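Local structure of capsid protein (Infectious hypodermal and hematopoietic necrosis virus, 3N7X) at residues 212-216 / 232-236; 235-240 / 324-328. The protein forms the icosahedral shell of a shrimp-infecting parvovirus, sixty copies with a beta-barrel core assembling into the capsid, and binds calcium. One frame throughout, in Å; residues are numbered along the deposited sequence.

Contact 1: 212-216 / 232-236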
ATOM      1  N   THR A 212      76.934  39.174  10.871  1.00 20.93           N
ATOM      2  CA  THR A 212      77.096  38.339  12.049  1.00 22.83           C
ATOM      3  C   THR A 212      78.004  37.159  11.763  1.00 22.58           C
ATOM      4  O   THR A 212      78.337  36.867  10.615  1.00 23.98           O
ATOM      5  CB  THR A 212      75.741  37.788  12.542  1.00 23.62           C
ATOM      6  OG1 THR A 212      75.243  36.850  11.587  1.00 26.47           O
ATOM      7  CG2 THR A 212      74.729  38.905  12.708  1.00 22.86           C
ATOM      8  N   ILE A 213      78.407  36.484  12.827  1.00 21.83           N
ATOM      9  CA  ILE A 213      79.255  35.320  12.706  1.00 21.21           C
ATOM     10  C   ILE A 213      78.832  34.337  13.783  1.00 21.64           C
ATOM     11  O   ILE A 213      78.518  34.730  14.906  1.00 21.37           O
ATOM     12  CB  ILE A 213      80.739  35.695  12.888  1.00 21.46           C
ATOM     13  CG1 ILE A 213      81.602  34.434  12.845  1.00 20.97           C
ATOM     14  CG2 ILE A 213      80.935  36.435  14.205  1.00 20.43           C
ATOM     15  CD1 ILE A 213      83.089  34.719  12.789  1.00 19.03           C
ATOM     16  N   HIS A 214      78.780  33.062  13.427  1.00 22.43           N
ATOM     17  CA  HIS A 214      78.419  32.028  14.385  1.00 23.84           C
ATOM     18  C   HIS A 214      79.680  31.209  14.616  1.00 23.30           C
ATOM     19  O   HIS A 214      80.277  30.696  13.668  1.00 22.44           O
ATOM     20  CB  HIS A 214      77.311  31.126  13.840  1.00 27.21           C
ATOM     21  CG  HIS A 214      76.008  31.829  13.606  1.00 33.89           C
ATOM     22  ND1 HIS A 214      75.783  32.644  12.515  1.00 35.96           N
ATOM     23  CD2 HIS A 214      74.857  31.833  14.322  1.00 34.95           C
ATOM     24  CE1 HIS A 214      74.549  33.117  12.567  1.00 35.64           C
ATOM     25  NE2 HIS A 214      73.967  32.640  13.654  1.00 35.60           N
ATOM     26  N   GLY A 215      80.093  31.099  15.873  1.00 22.50           N
ATOM     27  CA  GLY A 215      81.293  30.346  16.179  1.00 21.53           C
ATOM     28  C   GLY A 215      81.039  28.855  16.233  1.00 22.11           C
ATOM     29  O   GLY A 215      79.913  28.417  16.458  1.00 22.17           O
ATOM     30  N   ASP A 216      82.089  28.070  16.013  1.00 22.18           N
ATOM     31  CA  ASP A 216      81.974  26.623  16.069  1.00 21.04           C
ATOM     32  C   ASP A 216      81.821  26.267  17.543  1.00 21.03           C
ATOM     33  O   ASP A 216      82.585  26.743  18.383  1.00 20.42           O
ATOM     34  CB  ASP A 216      83.228  25.966  15.516  1.00 20.46           C
ATOM     35  CG  ASP A 216      83.050  24.487  15.313  1.00 23.01           C
ATOM     36  OD1 ASP A 216      82.816  24.076  14.156  1.00 23.38           O
ATOM     37  OD2 ASP A 216      83.121  23.736  16.311  1.00 22.73           O
ATOM     38  N   PHE A 232      90.605  35.007  17.531  1.00 22.65           N
ATOM     39  CA  PHE A 232      89.499  34.744  16.622  1.00 22.02           C
ATOM     40  C   PHE A 232      88.361  33.916  17.196  1.00 21.98           C
ATOM     41  O   PHE A 232      88.579  32.974  17.956  1.00 21.75           O
ATOM     42  CB  PHE A 232      90.001  34.029  15.360  1.00 22.03           C
ATOM     43  CG  PHE A 232      91.067  34.773  14.604  1.00 22.29           C
ATOM     44  CD1 PHE A 232      91.376  36.098  14.905  1.00 22.72           C
ATOM     45  CD2 PHE A 232      91.751  34.147  13.567  1.00 21.93           C
ATOM     46  CE1 PHE A 232      92.352  36.789  14.186  1.00 22.93           C
ATOM     47  CE2 PHE A 232      92.728  34.825  12.840  1.00 22.68           C
ATOM     48  CZ  PHE A 232      93.031  36.151  13.149  1.00 23.36           C
ATOM     49  N   ILE A 233      87.139  34.280  16.828  1.00 21.25           N
ATOM     50  CA  ILE A 233      85.979  33.515  17.242  1.00 20.82           C
ATOM     51  C   ILE A 233      86.207  32.180  16.529  1.00 20.32           C
ATOM     52  O   ILE A 233      86.449  32.148  15.322  1.00 20.86           O
ATOM     53  CB  ILE A 233      84.688  34.184  16.752  1.00 20.08           C
ATOM     54  CG1 ILE A 233      84.430  35.441  17.590  1.00 19.66           C
ATOM     55  CG2 ILE A 233      83.528  33.210  16.826  1.00 19.01           C
ATOM     56  CD1 ILE A 233      83.321  36.328  17.066  1.00 18.32           C
ATOM     57  N   PRO A 234      86.152  31.063  17.267  1.00 20.32           N
ATOM     58  CA  PRO A 234      86.373  29.733  16.690  1.00 19.74           C
ATOM     59  C   PRO A 234      85.729  29.457  15.339  1.00 20.31           C
ATOM     60  O   PRO A 234      84.507  29.422  15.209  1.00 20.87           O
ATOM     61  CB  PRO A 234      85.869  28.797  17.784  1.00 19.37           C
ATOM     62  CG  PRO A 234      86.212  29.549  19.027  1.00 19.09           C
ATOM     63  CD  PRO A 234      85.756  30.954  18.682  1.00 18.68           C
ATOM     64  N   LYS A 235      86.578  29.257  14.339  1.00 20.64           N
ATOM     65  CA  LYS A 235      86.153  28.956  12.978  1.00 22.09           C
ATOM     66  C   LYS A 235      87.240  28.076  12.380  1.00 22.71           C
ATOM     67  O   LYS A 235      88.412  28.233  12.713  1.00 23.39           O
ATOM     68  CB  LYS A 235      86.019  30.239  12.157  1.00 24.21           C
ATOM     69  CG  LYS A 235      84.685  30.955  12.306  1.00 26.79           C
ATOM     70  CD  LYS A 235      83.592  30.189  11.578  1.00 30.35           C
ATOM     71  CE  LYS A 235      82.302  30.975  11.505  1.00 30.03           C
ATOM     72  NZ  LYS A 235      81.249  30.195  10.811  1.00 31.87           N
ATOM     73  N   TRP A 236      86.859  27.153  11.503  1.00 22.97           N
ATOM     74  CA  TRP A 236      87.825  26.252  10.884  1.00 22.20           C
ATOM     75  C   TRP A 236      87.643  26.229   9.376  1.00 23.26           C
ATOM     76  O   TRP A 236      86.556  25.946   8.890  1.00 25.85           O
ATOM     77  CB  TRP A 236      87.648  24.840  11.453  1.00 21.47           C
ATOM     78  CG  TRP A 236      88.678  23.859  10.992  1.00 21.40           C
ATOM     79  CD1 TRP A 236      88.727  23.215   9.785  1.00 20.02           C
ATOM     80  CD2 TRP A 236      89.831  23.427  11.724  1.00 20.85           C
ATOM     81  NE1 TRP A 236      89.842  22.409   9.722  1.00 18.41           N
ATOM     82  CE2 TRP A 236      90.539  22.521  10.896  1.00 19.82           C
ATOM     83  CE3 TRP A 236      90.340  23.721  13.000  1.00 20.99           C
ATOM     84  CZ2 TRP A 236      91.731  21.903  11.303  1.00 19.14           C
ATOM     85  CZ3 TRP A 236      91.529  23.103  13.406  1.00 21.96           C
ATOM     86  CH2 TRP A 236      92.209  22.205  12.556  1.00 19.48           C
TER
HETATM   87  O   HOH W   1      79.061  32.255  10.659  1.00 18.02           O
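I213, near the end of strand 208-214, and G215 just past it meet I233, P234 and K235 of the long connection between strands 220-221 and 264-268 in a mixed contact: apolar against the strand, backbone hydrogen-bonded just beyond it. The two branches of I213 divide the work. With CG1 anti to the backbone N (chi1 176°), that branch runs alongside the methylenes of K235 in the opposite sense, I213 CG1 lying 3.8 Å from K235 CE. The other branch, CG2, meets the tip of I233, 3.7 Å from its CD1. I233 in turn sets CG2 over the backbone of G215, 3.7 Å from its CA, where no side chain intervenes. Here a long loop lies against the beta-barrel of the capsid protein: strand 208-214 pairs antiparallel with strand 111-131, and I233 also packs on V113 and A116 of that neighbour. Past the strand, D216 N donates to P234 O at 2.9 Å in a nearly straight bond (171° at the hydrogen), the donor tilted from the carbonyl plane. The carboxylate of D216 turns elsewhere, to a salt bridge with R218. K235, bent at its second torsion (chi2 -73°) and extended beyond, brings its amine to a water 3.0 Å from NZ; the same water accepts from H214 N at 2.9 Å, so a charged side chain and a strand amide are joined through one oxygen.

Contact 2: 235-240 / 324-328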
ATOM      1  N   LYS A 235      86.578  29.257  14.339  1.00 20.64           N
ATOM      2  CA  LYS A 235      86.153  28.956  12.978  1.00 22.09           C
ATOM      3  C   LYS A 235      87.240  28.076  12.380  1.00 22.71           C
ATOM      4  O   LYS A 235      88.412  28.233  12.713  1.00 23.39           O
ATOM      5  CB  LYS A 235      86.019  30.239  12.157  1.00 24.21           C
ATOM      6  CG  LYS A 235      84.685  30.955  12.306  1.00 26.79           C
ATOM      7  CD  LYS A 235      83.592  30.189  11.578  1.00 30.35           C
ATOM      8  CE  LYS A 235      82.302  30.975  11.505  1.00 30.03           C
ATOM      9  NZ  LYS A 235      81.249  30.195  10.811  1.00 31.87           N
ATOM     10  N   TRP A 236      86.859  27.153  11.503  1.00 22.97           N
ATOM     11  CA  TRP A 236      87.825  26.252  10.884  1.00 22.20           C
ATOM     12  C   TRP A 236      87.643  26.229   9.376  1.00 23.26           C
ATOM     13  O   TRP A 236      86.556  25.946   8.890  1.00 25.85           O
ATOM     14  CB  TRP A 236      87.648  24.840  11.453  1.00 21.47           C
ATOM     15  CG  TRP A 236      88.678  23.859  10.992  1.00 21.40           C
ATOM     16  CD1 TRP A 236      88.727  23.215   9.785  1.00 20.02           C
ATOM     17  CD2 TRP A 236      89.831  23.427  11.724  1.00 20.85           C
ATOM     18  NE1 TRP A 236      89.842  22.409   9.722  1.00 18.41           N
ATOM     19  CE2 TRP A 236      90.539  22.521  10.896  1.00 19.82           C
ATOM     20  CE3 TRP A 236      90.340  23.721  13.000  1.00 20.99           C
ATOM     21  CZ2 TRP A 236      91.731  21.903  11.303  1.00 19.14           C
ATOM     22  CZ3 TRP A 236      91.529  23.103  13.406  1.00 21.96           C
ATOM     23  CH2 TRP A 236      92.209  22.205  12.556  1.00 19.48           C
ATOM     24  N   GLY A 237      88.710  26.528   8.639  1.00 23.16           N
ATOM     25  CA  GLY A 237      88.624  26.530   7.190  1.00 21.64           C
ATOM     26  C   GLY A 237      89.793  27.230   6.530  1.00 22.02           C
ATOM     27  O   GLY A 237      90.308  28.222   7.050  1.00 22.69           O
ATOM     28  N   GLY A 238      90.216  26.713   5.378  1.00 21.03           N
ATOM     29  CA  GLY A 238      91.332  27.309   4.666  1.00 20.45           C
ATOM     30  C   GLY A 238      92.581  27.373   5.524  1.00 21.09           C
ATOM     31  O   GLY A 238      92.997  26.370   6.106  1.00 20.91           O
ATOM     32  N   GLN A 239      93.182  28.555   5.607  1.00 20.85           N
ATOM     33  CA  GLN A 239      94.392  28.742   6.399  1.00 20.89           C
ATOM     34  C   GLN A 239      94.052  28.864   7.881  1.00 21.78           C
ATOM     35  O   GLN A 239      94.921  28.712   8.739  1.00 22.24           O
ATOM     36  CB  GLN A 239      95.116  30.006   5.948  1.00 19.49           C
ATOM     37  CG  GLN A 239      94.397  31.289   6.337  1.00 20.59           C
ATOM     38  CD  GLN A 239      95.089  32.531   5.800  1.00 22.71           C
ATOM     39  OE1 GLN A 239      96.302  32.699   5.960  1.00 22.96           O
ATOM     40  NE2 GLN A 239      94.320  33.412   5.166  1.00 20.77           N
ATOM     41  N   ILE A 240      92.783  29.134   8.172  1.00 21.81           N
ATOM     42  CA  ILE A 240      92.323  29.306   9.544  1.00 21.12           C
ATOM     43  C   ILE A 240      92.119  28.004  10.301  1.00 22.55           C
ATOM     44  O   ILE A 240      91.412  27.112   9.838  1.00 23.66           O
ATOM     45  CB  ILE A 240      90.992  30.070   9.588  1.00 20.08           C
ATOM     46  CG1 ILE A 240      91.115  31.379   8.809  1.00 19.11           C
ATOM     47  CG2 ILE A 240      90.603  30.337  11.035  1.00 18.83           C
ATOM     48  CD1 ILE A 240      92.207  32.296   9.321  1.00 16.92           C
ATOM     49  N   TYR A 324      93.822  38.363   8.023  1.00 23.34           N
ATOM     50  CA  TYR A 324      93.774  37.037   7.415  1.00 22.91           C
ATOM     51  C   TYR A 324      92.393  36.745   6.851  1.00 22.37           C
ATOM     52  O   TYR A 324      91.394  36.795   7.570  1.00 24.18           O
ATOM     53  CB  TYR A 324      94.139  35.973   8.449  1.00 22.48           C
ATOM     54  CG  TYR A 324      95.570  36.061   8.911  1.00 23.58           C
ATOM     55  CD1 TYR A 324      96.590  35.414   8.212  1.00 23.36           C
ATOM     56  CD2 TYR A 324      95.912  36.820  10.032  1.00 23.81           C
ATOM     57  CE1 TYR A 324      97.920  35.521   8.616  1.00 23.92           C
ATOM     58  CE2 TYR A 324      97.236  36.935  10.446  1.00 24.93           C
ATOM     59  CZ  TYR A 324      98.235  36.285   9.733  1.00 26.22           C
ATOM     60  OH  TYR A 324      99.547  36.422  10.125  1.00 27.55           O
ATOM     61  N   ILE A 325      92.340  36.432   5.561  1.00 20.69           N
ATOM     62  CA  ILE A 325      91.073  36.137   4.913  1.00 20.37           C
ATOM     63  C   ILE A 325      90.920  34.640   4.674  1.00 20.97           C
ATOM     64  O   ILE A 325      91.807  33.994   4.121  1.00 21.14           O
ATOM     65  CB  ILE A 325      90.969  36.875   3.578  1.00 20.59           C
ATOM     66  CG1 ILE A 325      91.148  38.371   3.820  1.00 20.82           C
ATOM     67  CG2 ILE A 325      89.623  36.595   2.930  1.00 18.65           C
ATOM     68  CD1 ILE A 325      91.220  39.186   2.560  1.00 24.22           C
ATOM     69  N   MET A 326      89.784  34.096   5.098  1.00 20.71           N
ATOM     70  CA  MET A 326      89.504  32.673   4.945  1.00 20.68           C
ATOM     71  C   MET A 326      88.928  32.312   3.572  1.00 20.96           C
ATOM     72  O   MET A 326      88.069  33.015   3.043  1.00 20.65           O
ATOM     73  CB  MET A 326      88.521  32.229   6.023  1.00 20.69           C
ATOM     74  CG  MET A 326      88.241  30.739   6.023  1.00 24.24           C
ATOM     75  SD  MET A 326      86.798  30.318   7.024  1.00 27.50           S
ATOM     76  CE  MET A 326      87.455  30.474   8.679  1.00 28.19           C
ATOM     77  N   HIS A 327      89.409  31.215   2.997  1.00 19.64           N
ATOM     78  CA  HIS A 327      88.909  30.740   1.710  1.00 20.53           C
ATOM     79  C   HIS A 327      88.880  29.220   1.735  1.00 21.29           C
ATOM     80  O   HIS A 327      89.934  28.584   1.740  1.00 22.50           O
ATOM     81  CB  HIS A 327      89.804  31.195   0.557  1.00 19.76           C
ATOM     82  CG  HIS A 327      89.778  32.668   0.316  1.00 21.65           C
ATOM     83  ND1 HIS A 327      88.614  33.362   0.067  1.00 23.10           N
ATOM     84  CD2 HIS A 327      90.776  33.584   0.283  1.00 21.80           C
ATOM     85  CE1 HIS A 327      88.894  34.641  -0.107  1.00 22.24           C
ATOM     86  NE2 HIS A 327      90.199  34.802   0.019  1.00 22.53           N
ATOM     87  N   THR A 328      87.685  28.639   1.763  1.00 21.11           N
ATOM     88  CA  THR A 328      87.563  27.184   1.782  1.00 21.66           C
ATOM     89  C   THR A 328      87.196  26.674   0.396  1.00 22.17           C
ATOM     90  O   THR A 328      87.102  25.467   0.169  1.00 22.23           O
ATOM     91  CB  THR A 328      86.487  26.715   2.778  1.00 20.74           C
ATOM     92  OG1 THR A 328      85.215  27.257   2.402  1.00 22.04           O
ATOM     93  CG2 THR A 328      86.837  27.163   4.183  1.00 19.29           C
TER
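Q239 crosses Y324 at about a right angle, its amide plane turned 82° from the ring, and M326 crosses I240 in the same fashion. At the first crossing Q239 OE1 sits near the plane of the ring at its edge, 3.5 Å from Y324 CD1. NE2 of the same amide donates to I325 O at 2.8 Å; the acceptor lies in the amide plane of Q239, but NE2 stands above the plane of the peptide carbonyl and the bond is bent (139°). NE2 has a second acceptor in N160 O, and two bonds on one nitrogen hold the amide's rotation. At the second crossing M326 folds at its last torsion (chi3 -75°), which carries CE against the flank of I240, 3.7 Å from its CB, and 3.8 Å from K235 CB. The M326 chain passes beside the type II' turn G237-I240, with CG 3.4 Å from G237 O. The methyl of T328 lies on the same side of that peptide, CG2 3.6 Å from G237 CA; the backbones come close here, G238 CA lying 3.5 Å from H327 O. Q310 of a second subunit joins in, its NE2 bonded to I325 O and its OE1 accepting from Q239 N and H327 N. The apolar crossing thus fits the turn to the C-terminal segment, while I325 O, gripped by amides from two subunits, makes their polar seam part of the capsid interface.

Contacts 1 and 2 follow one another along the chain, sharing K235 and W236, and their centres are 11 Å apart. K235 serves both, its outer chain and amine in contact 1 and its CB in contact 2. A second junction is aromatic: F232 CZ lies 4.3 Å from Y324 CD2, so the loop touches the C-terminal segment at both ends of 232-236. Together the contacts tie segment 232-240 to a barrel strand on one side and to the chain's end on the other. Both lie away from the calcium-binding residues, though a bound magnesium ion is about 4 Å from the Y324 side chain and one is about 10 Å from that of I213.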